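M32 carboxypeptidase (Chitinophagaceae bacterium, PDB 7A03) is an M32-family metallocarboxypeptidase that probably removes residues one at a time from the C-terminal ends of peptides with the help of a bound metal ion. Local coordinates at residues 295-306 against 422-433. Numbering follows the deposited sequence.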
ATOM      1  N   ILE A 295      -7.242   1.959  -1.756  1.00 16.11           N
ATOM      2  CA  ILE A 295      -7.361   3.362  -2.149  1.00 12.18           C
ATOM      3  C   ILE A 295      -6.102   4.142  -1.750  1.00 12.82           C
ATOM      4  O   ILE A 295      -5.598   4.984  -2.505  1.00 12.50           O
ATOM      5  CB  ILE A 295      -8.673   3.972  -1.604  1.00 13.71           C
ATOM      6  CG1 ILE A 295      -9.912   3.259  -2.188  1.00 12.57           C
ATOM      7  CG2 ILE A 295      -8.710   5.491  -1.851  1.00 14.23           C
ATOM      8  CD1 ILE A 295     -10.017   3.322  -3.726  1.00 12.90           C
ATOM      9  N   HIS A 296      -5.537   3.851  -0.577  1.00 13.69           N
ATOM     10  CA  HIS A 296      -4.296   4.531  -0.228  1.00 13.15           C
ATOM     11  C   HIS A 296      -3.192   4.210  -1.242  1.00 13.58           C
ATOM     12  O   HIS A 296      -2.464   5.106  -1.721  1.00 12.31           O
ATOM     13  CB  HIS A 296      -3.881   4.141   1.191  1.00 15.18           C
ATOM     14  CG  HIS A 296      -3.376   5.291   1.998  1.00 15.56           C
ATOM     15  ND1 HIS A 296      -2.511   6.238   1.493  1.00 15.21           N
ATOM     16  CD2 HIS A 296      -3.654   5.670   3.265  1.00 14.63           C
ATOM     17  CE1 HIS A 296      -2.266   7.147   2.425  1.00 17.78           C
ATOM     18  NE2 HIS A 296      -2.950   6.823   3.509  1.00 16.26           N
ATOM     19  N   GLU A 297      -3.080   2.927  -1.614  1.00 13.25           N
ATOM     20  CA  GLU A 297      -2.074   2.546  -2.588  1.00 15.47           C
ATOM     21  C   GLU A 297      -2.344   3.186  -3.950  1.00 13.61           C
ATOM     22  O   GLU A 297      -1.397   3.500  -4.676  1.00 13.00           O
ATOM     23  CB  GLU A 297      -1.977   1.015  -2.666  1.00 14.83           C
ATOM     24  CG  GLU A 297      -0.847   0.504  -3.551  1.00 18.22           C
ATOM     25  CD  GLU A 297       0.509   0.550  -2.852  1.00 20.60           C
ATOM     26  OE1 GLU A 297       0.578   1.008  -1.694  1.00 23.26           O
ATOM     27  OE2 GLU A 297       1.505   0.122  -3.463  1.00 21.80           O
ATOM     28  N   SER A 298      -3.616   3.409  -4.308  1.00 11.99           N
ATOM     29  CA  SER A 298      -3.905   4.100  -5.564  1.00 12.72           C
ATOM     30  C   SER A 298      -3.329   5.508  -5.562  1.00 12.04           C
ATOM     31  O   SER A 298      -2.906   6.016  -6.608  1.00 12.19           O
ATOM     32  CB  SER A 298      -5.415   4.168  -5.832  1.00 15.32           C
ATOM     33  OG  SER A 298      -6.062   5.177  -5.057  1.00 15.23           O
ATOM     34  N   GLN A 299      -3.324   6.161  -4.403  1.00 12.83           N
ATOM     35  CA  GLN A 299      -2.739   7.508  -4.352  1.00 12.20           C
ATOM     36  C   GLN A 299      -1.218   7.487  -4.540  1.00 11.60           C
ATOM     37  O   GLN A 299      -0.658   8.280  -5.333  1.00 13.92           O
ATOM     38  CB  GLN A 299      -3.116   8.155  -3.024  1.00 13.92           C
ATOM     39  CG  GLN A 299      -4.607   8.294  -2.860  1.00 11.72           C
ATOM     40  CD  GLN A 299      -5.220   9.054  -4.018  1.00 12.37           C
ATOM     41  OE1 GLN A 299      -5.123  10.278  -4.093  1.00 13.06           O
ATOM     42  NE2 GLN A 299      -5.841   8.320  -4.950  1.00 13.30           N
ATOM     43  N   SER A 300      -0.543   6.544  -3.875  1.00 11.82           N
ATOM     44  CA  SER A 300       0.908   6.438  -4.070  1.00 11.39           C
ATOM     45  C   SER A 300       1.279   6.092  -5.512  1.00 13.63           C
ATOM     46  O   SER A 300       2.208   6.685  -6.090  1.00 12.90           O
ATOM     47  CB  SER A 300       1.542   5.454  -3.080  1.00 14.16           C
ATOM     48  OG  SER A 300       1.118   4.126  -3.314  1.00 16.93           O
ATOM     49  N   ARG A 301       0.564   5.134  -6.112  1.00 12.63           N
ATOM     50  CA  ARG A 301       0.906   4.707  -7.462  1.00 12.01           C
ATOM     51  C   ARG A 301       0.507   5.733  -8.515  1.00 13.64           C
ATOM     52  O   ARG A 301       1.198   5.854  -9.534  1.00 12.31           O
ATOM     53  CB  ARG A 301       0.247   3.366  -7.787  1.00 12.20           C
ATOM     54  CG  ARG A 301       0.821   2.187  -7.001  1.00 14.42           C
ATOM     55  CD  ARG A 301       2.325   1.998  -7.194  1.00 13.23           C
ATOM     56  NE  ARG A 301       2.730   0.684  -6.695  1.00 16.34           N
ATOM     57  CZ  ARG A 301       3.983   0.261  -6.562  1.00 15.11           C
ATOM     58  NH1 ARG A 301       4.200  -0.977  -6.152  1.00 15.47           N
ATOM     59  NH2 ARG A 301       5.017   1.041  -6.869  1.00 16.59           N
ATOM     60  N   LEU A 302      -0.606   6.456  -8.304  1.00 12.20           N
ATOM     61  CA  LEU A 302      -1.015   7.454  -9.283  1.00 12.39           C
ATOM     62  C   LEU A 302       0.052   8.518  -9.410  1.00 12.30           C
ATOM     63  O   LEU A 302       0.418   8.912 -10.531  1.00 12.87           O
ATOM     64  CB  LEU A 302      -2.346   8.087  -8.876  1.00 12.43           C
ATOM     65  CG  LEU A 302      -2.938   9.159  -9.803  1.00 12.67           C
ATOM     66  CD1 LEU A 302      -4.460   9.110  -9.739  1.00 13.22           C
ATOM     67  CD2 LEU A 302      -2.456  10.553  -9.422  1.00 14.82           C
ATOM     68  N   TRP A 303       0.585   8.982  -8.269  1.00 12.04           N
ATOM     69  CA  TRP A 303       1.631   9.994  -8.385  1.00 13.17           C
ATOM     70  C   TRP A 303       2.964   9.402  -8.835  1.00 12.72           C
ATOM     71  O   TRP A 303       3.655   9.992  -9.679  1.00 12.10           O
ATOM     72  CB  TRP A 303       1.788  10.738  -7.067  1.00 12.85           C
ATOM     73  CG  TRP A 303       0.684  11.702  -6.770  1.00 11.77           C
ATOM     74  CD1 TRP A 303      -0.422  11.475  -6.008  1.00 11.74           C
ATOM     75  CD2 TRP A 303       0.594  13.064  -7.210  1.00 11.89           C
ATOM     76  NE1 TRP A 303      -1.186  12.617  -5.920  1.00 12.32           N
ATOM     77  CE2 TRP A 303      -0.594  13.598  -6.674  1.00 11.92           C
ATOM     78  CE3 TRP A 303       1.404  13.884  -8.011  1.00 13.72           C
ATOM     79  CZ2 TRP A 303      -0.985  14.920  -6.889  1.00 12.69           C
ATOM     80  CZ3 TRP A 303       1.007  15.203  -8.226  1.00 12.60           C
ATOM     81  CH2 TRP A 303      -0.180  15.699  -7.681  1.00 12.92           C
ATOM     82  N   GLU A 304       3.332   8.229  -8.319  1.00 11.88           N
ATOM     83  CA  GLU A 304       4.642   7.675  -8.638  1.00 11.89           C
ATOM     84  C   GLU A 304       4.755   7.321 -10.115  1.00 13.24           C
ATOM     85  O   GLU A 304       5.793   7.563 -10.746  1.00 12.27           O
ATOM     86  CB  GLU A 304       4.904   6.432  -7.784  1.00 11.77           C
ATOM     87  CG  GLU A 304       6.269   5.819  -8.065  1.00 13.19           C
ATOM     88  CD  GLU A 304       6.386   4.372  -7.641  1.00 16.90           C
ATOM     89  OE1 GLU A 304       5.423   3.847  -7.047  1.00 14.77           O
ATOM     90  OE2 GLU A 304       7.443   3.756  -7.922  1.00 14.67           O
ATOM     91  N   ASN A 305       3.701   6.730 -10.671  1.00 12.73           N
ATOM     92  CA  ASN A 305       3.772   6.042 -11.951  1.00 12.65           C
ATOM     93  C   ASN A 305       2.945   6.724 -13.031  1.00 12.90           C
ATOM     94  O   ASN A 305       3.510   7.191 -14.019  1.00 13.12           O
ATOM     95  CB  ASN A 305       3.341   4.587 -11.756  1.00 12.70           C
ATOM     96  CG  ASN A 305       4.393   3.771 -11.023  1.00 13.75           C
ATOM     97  OD1 ASN A 305       5.537   4.216 -10.855  1.00 14.84           O
ATOM     98  ND2 ASN A 305       4.015   2.576 -10.570  1.00 15.00           N
ATOM     99  N   ASN A 306       1.622   6.798 -12.867  1.00 12.98           N
ATOM    100  CA  ASN A 306       0.791   7.413 -13.904  1.00 13.21           C
ATOM    101  C   ASN A 306       1.193   8.859 -14.166  1.00 15.39           C
ATOM    102  O   ASN A 306       1.101   9.331 -15.308  1.00 15.74           O
ATOM    103  CB  ASN A 306      -0.682   7.315 -13.527  1.00 13.24           C
ATOM    104  CG  ASN A 306      -1.098   5.896 -13.236  1.00 13.25           C
ATOM    105  OD1 ASN A 306      -0.776   5.353 -12.183  1.00 13.72           O
ATOM    106  ND2 ASN A 306      -1.764   5.265 -14.199  1.00 15.69           N
ATOM    107  N   TYR A 422      -1.983  -4.386  -3.008  1.00 13.79           N
ATOM    108  CA  TYR A 422      -0.976  -3.673  -3.796  1.00 12.42           C
ATOM    109  C   TYR A 422      -1.422  -3.552  -5.249  1.00 12.80           C
ATOM    110  O   TYR A 422      -1.424  -2.448  -5.827  1.00 15.09           O
ATOM    111  CB  TYR A 422       0.386  -4.370  -3.727  1.00 12.43           C
ATOM    112  CG  TYR A 422       1.054  -4.412  -2.374  1.00 14.03           C
ATOM    113  CD1 TYR A 422       1.751  -3.314  -1.878  1.00 16.59           C
ATOM    114  CD2 TYR A 422       1.020  -5.570  -1.612  1.00 16.06           C
ATOM    115  CE1 TYR A 422       2.379  -3.369  -0.657  1.00 19.21           C
ATOM    116  CE2 TYR A 422       1.637  -5.632  -0.381  1.00 15.97           C
ATOM    117  CZ  TYR A 422       2.315  -4.527   0.091  1.00 18.26           C
ATOM    118  OH  TYR A 422       2.945  -4.600   1.323  1.00 19.11           O
ATOM    119  N   SER A 423      -1.855  -4.671  -5.841  1.00 12.91           N
ATOM    120  CA  SER A 423      -2.307  -4.623  -7.224  1.00 14.09           C
ATOM    121  C   SER A 423      -3.572  -3.813  -7.349  1.00 14.87           C
ATOM    122  O   SER A 423      -3.707  -3.031  -8.297  1.00 14.36           O
ATOM    123  CB  SER A 423      -2.523  -6.015  -7.814  1.00 13.47           C
ATOM    124  OG  SER A 423      -1.273  -6.639  -8.032  1.00 15.68           O
ATOM    125  N   LEU A 424      -4.490  -3.943  -6.384  1.00 13.11           N
ATOM    126  CA  LEU A 424      -5.702  -3.145  -6.466  1.00 13.83           C
ATOM    127  C   LEU A 424      -5.338  -1.668  -6.506  1.00 14.86           C
ATOM    128  O   LEU A 424      -5.885  -0.904  -7.315  1.00 13.67           O
ATOM    129  CB  LEU A 424      -6.620  -3.455  -5.281  1.00 13.12           C
ATOM    130  CG  LEU A 424      -7.264  -4.847  -5.225  1.00 13.37           C
ATOM    131  CD1 LEU A 424      -8.099  -5.020  -3.950  1.00 18.84           C
ATOM    132  CD2 LEU A 424      -8.119  -5.071  -6.452  1.00 22.04           C
ATOM    133  N   GLY A 425      -4.350  -1.274  -5.694  1.00 13.26           N
ATOM    134  CA  GLY A 425      -3.946   0.115  -5.685  1.00 13.94           C
ATOM    135  C   GLY A 425      -3.521   0.556  -7.067  1.00 12.62           C
ATOM    136  O   GLY A 425      -4.008   1.565  -7.593  1.00 13.51           O
ATOM    137  N   SER A 426      -2.665  -0.251  -7.707  1.00 12.72           N
ATOM    138  CA  SER A 426      -2.171   0.123  -9.031  1.00 14.01           C
ATOM    139  C   SER A 426      -3.313   0.247 -10.024  1.00 14.00           C
ATOM    140  O   SER A 426      -3.338   1.174 -10.859  1.00 13.22           O
ATOM    141  CB  SER A 426      -1.166  -0.927  -9.502  1.00 12.98           C
ATOM    142  OG  SER A 426      -0.024  -0.968  -8.661  1.00 13.87           O
ATOM    143  N   PHE A 427      -4.286  -0.668  -9.939  1.00 13.30           N
ATOM    144  CA  PHE A 427      -5.330  -0.667 -10.950  1.00 13.60           C
ATOM    145  C   PHE A 427      -6.286   0.487 -10.708  1.00 13.79           C
ATOM    146  O   PHE A 427      -6.695   1.175 -11.660  1.00 13.75           O
ATOM    147  CB  PHE A 427      -6.022  -2.034 -11.017  1.00 14.69           C
ATOM    148  CG  PHE A 427      -5.065  -3.185 -11.224  1.00 13.89           C
ATOM    149  CD1 PHE A 427      -3.830  -2.991 -11.829  1.00 13.87           C
ATOM    150  CD2 PHE A 427      -5.395  -4.464 -10.791  1.00 15.10           C
ATOM    151  CE1 PHE A 427      -2.935  -4.050 -12.001  1.00 13.96           C
ATOM    152  CE2 PHE A 427      -4.503  -5.527 -10.966  1.00 15.11           C
ATOM    153  CZ  PHE A 427      -3.275  -5.318 -11.568  1.00 14.39           C
ATOM    154  N   TYR A 428      -6.547   0.800  -9.426  1.00 13.70           N
ATOM    155  CA  TYR A 428      -7.347   1.986  -9.143  1.00 15.42           C
ATOM    156  C   TYR A 428      -6.613   3.229  -9.610  1.00 13.22           C
ATOM    157  O   TYR A 428      -7.229   4.149 -10.174  1.00 14.04           O
ATOM    158  CB  TYR A 428      -7.649   2.115  -7.648  1.00 13.08           C
ATOM    159  CG  TYR A 428      -8.741   1.228  -7.085  1.00 14.75           C
ATOM    160  CD1 TYR A 428     -10.030   1.276  -7.579  1.00 17.89           C
ATOM    161  CD2 TYR A 428      -8.473   0.373  -6.026  1.00 15.91           C
ATOM    162  CE1 TYR A 428     -11.031   0.476  -7.033  1.00 21.01           C
ATOM    163  CE2 TYR A 428      -9.455  -0.430  -5.486  1.00 23.99           C
ATOM    164  CZ  TYR A 428     -10.725  -0.370  -5.988  1.00 18.97           C
ATOM    165  OH  TYR A 428     -11.712  -1.173  -5.455  1.00 28.62           O
ATOM    166  N   ALA A 429      -5.281   3.245  -9.449  1.00 13.02           N
ATOM    167  CA  ALA A 429      -4.549   4.439  -9.842  1.00 12.95           C
ATOM    168  C   ALA A 429      -4.757   4.718 -11.319  1.00 13.25           C
ATOM    169  O   ALA A 429      -5.071   5.858 -11.711  1.00 13.97           O
ATOM    170  CB  ALA A 429      -3.066   4.288  -9.492  1.00 12.74           C
ATOM    171  N   ALA A 430      -4.704   3.658 -12.140  1.00 13.46           N
ATOM    172  CA  ALA A 430      -4.836   3.867 -13.572  1.00 13.77           C
ATOM    173  C   ALA A 430      -6.246   4.312 -13.910  1.00 14.00           C
ATOM    174  O   ALA A 430      -6.441   5.271 -14.684  1.00 14.20           O
ATOM    175  CB  ALA A 430      -4.479   2.575 -14.313  1.00 13.96           C
ATOM    176  N   GLN A 431      -7.231   3.701 -13.250  1.00 14.90           N
ATOM    177  CA  GLN A 431      -8.605   4.058 -13.557  1.00 14.25           C
ATOM    178  C   GLN A 431      -8.873   5.483 -13.113  1.00 14.44           C
ATOM    179  O   GLN A 431      -9.530   6.252 -13.833  1.00 14.41           O
ATOM    180  CB  GLN A 431      -9.557   3.064 -12.888  1.00 14.57           C
ATOM    181  CG  GLN A 431     -11.029   3.273 -13.196  1.00 14.58           C
ATOM    182  CD  GLN A 431     -11.825   1.983 -13.080  1.00 14.75           C
ATOM    183  OE1 GLN A 431     -11.247   0.887 -13.048  1.00 17.99           O
ATOM    184  NE2 GLN A 431     -13.152   2.096 -13.026  1.00 15.54           N
ATOM    185  N   PHE A 432      -8.301   5.876 -11.963  1.00 13.96           N
ATOM    186  CA  PHE A 432      -8.544   7.233 -11.503  1.00 13.75           C
ATOM    187  C   PHE A 432      -7.832   8.228 -12.412  1.00 13.94           C
ATOM    188  O   PHE A 432      -8.419   9.249 -12.801  1.00 15.15           O
ATOM    189  CB  PHE A 432      -8.099   7.424 -10.046  1.00 13.58           C
ATOM    190  CG  PHE A 432      -8.937   6.684  -9.023  1.00 14.65           C
ATOM    191  CD1 PHE A 432     -10.277   6.420  -9.230  1.00 17.40           C
ATOM    192  CD2 PHE A 432      -8.360   6.267  -7.831  1.00 14.96           C
ATOM    193  CE1 PHE A 432     -11.025   5.741  -8.272  1.00 17.68           C
ATOM    194  CE2 PHE A 432      -9.113   5.582  -6.862  1.00 14.12           C
ATOM    195  CZ  PHE A 432     -10.434   5.324  -7.084  1.00 16.00           C
ATOM    196  N   PHE A 433      -6.593   7.916 -12.831  1.00 13.74           N
ATOM    197  CA  PHE A 433      -5.860   8.944 -13.559  1.00 16.65           C
ATOM    198  C   PHE A 433      -6.442   9.135 -14.949  1.00 14.61           C
ATOM    199  O   PHE A 433      -6.634  10.271 -15.407  1.00 14.92           O
ATOM    200  CB  PHE A 433      -4.366   8.647 -13.624  1.00 13.63           C
ATOM    201  CG  PHE A 433      -3.571   9.770 -14.217  1.00 13.69           C
ATOM    202  CD1 PHE A 433      -3.406  10.967 -13.519  1.00 15.77           C
ATOM    203  CD2 PHE A 433      -3.029   9.660 -15.495  1.00 16.14           C
ATOM    204  CE1 PHE A 433      -2.711  12.024 -14.089  1.00 14.21           C
ATOM    205  CE2 PHE A 433      -2.314  10.708 -16.044  1.00 17.10           C
ATOM    206  CZ  PHE A 433      -2.147  11.889 -15.331  1.00 17.02           C
TER
HETATM  207  O   HOH W   1       1.348  -1.361  -5.570  1.00 20.68           O
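A close helix-helix crossing in the buried interior of this mostly helical M32 fold brings S298 against G425, the helix axes passing 7.0 Å apart at a signed angle of -59°. Glycine suits the crossing: a CB on G425 would run into E297 CG. Without one, S298 CA comes to 3.2 Å from G425 O in a CA-H...O contact. Knobs-into-holes packing surrounds this point, with S298 among G425, Y428, A429 and F432, and the small A429 among S298, R301, L302 and N306. S298 OG lies between its backbone N and carbonyl carbon (chi1 78°), which points it back along the helix to donate to I295 O at 2.6 Å, on a lone pair in the carbonyl plane. S298 OG also accepts from Q299 NE2, whose amide oxygen binds H464, and meets the F432 ring at its edge. With an alanine here, Q299 NE2 would probably lose its acceptor and I295 O its hydroxyl donor, with a gap beside F432.

Away from the serine, toward I295 and L302, the contact is apolar: I295 CD1 sits over the face of the Y428 ring, 4.0 Å from its centroid, in a CH-pi contact, and also reaches the edge of F432. L302 CD1 rests against the beta carbons of F432 and F433, 3.9 Å from F433 CB, and N306 CB packs against the F433 ring.

The other flank is polar. One water donates to E297 OE2 at 2.6 Å and to Y422 O, and accepts from R301 NE at 2.7 Å, joining the helices. R301 NH2 meets E304 OE1 on the syn side of the carboxylate, 2.8 Å away, in a salt bridge; that oxygen also bonds H267 of an HExxH sequence that probably binds the catalytic metal, though none is bound to it here. Small residues thus permit the close approach and hydrocarbon packs around it, while a water-bridged charge network, probably second-shell to the metal site, borders it.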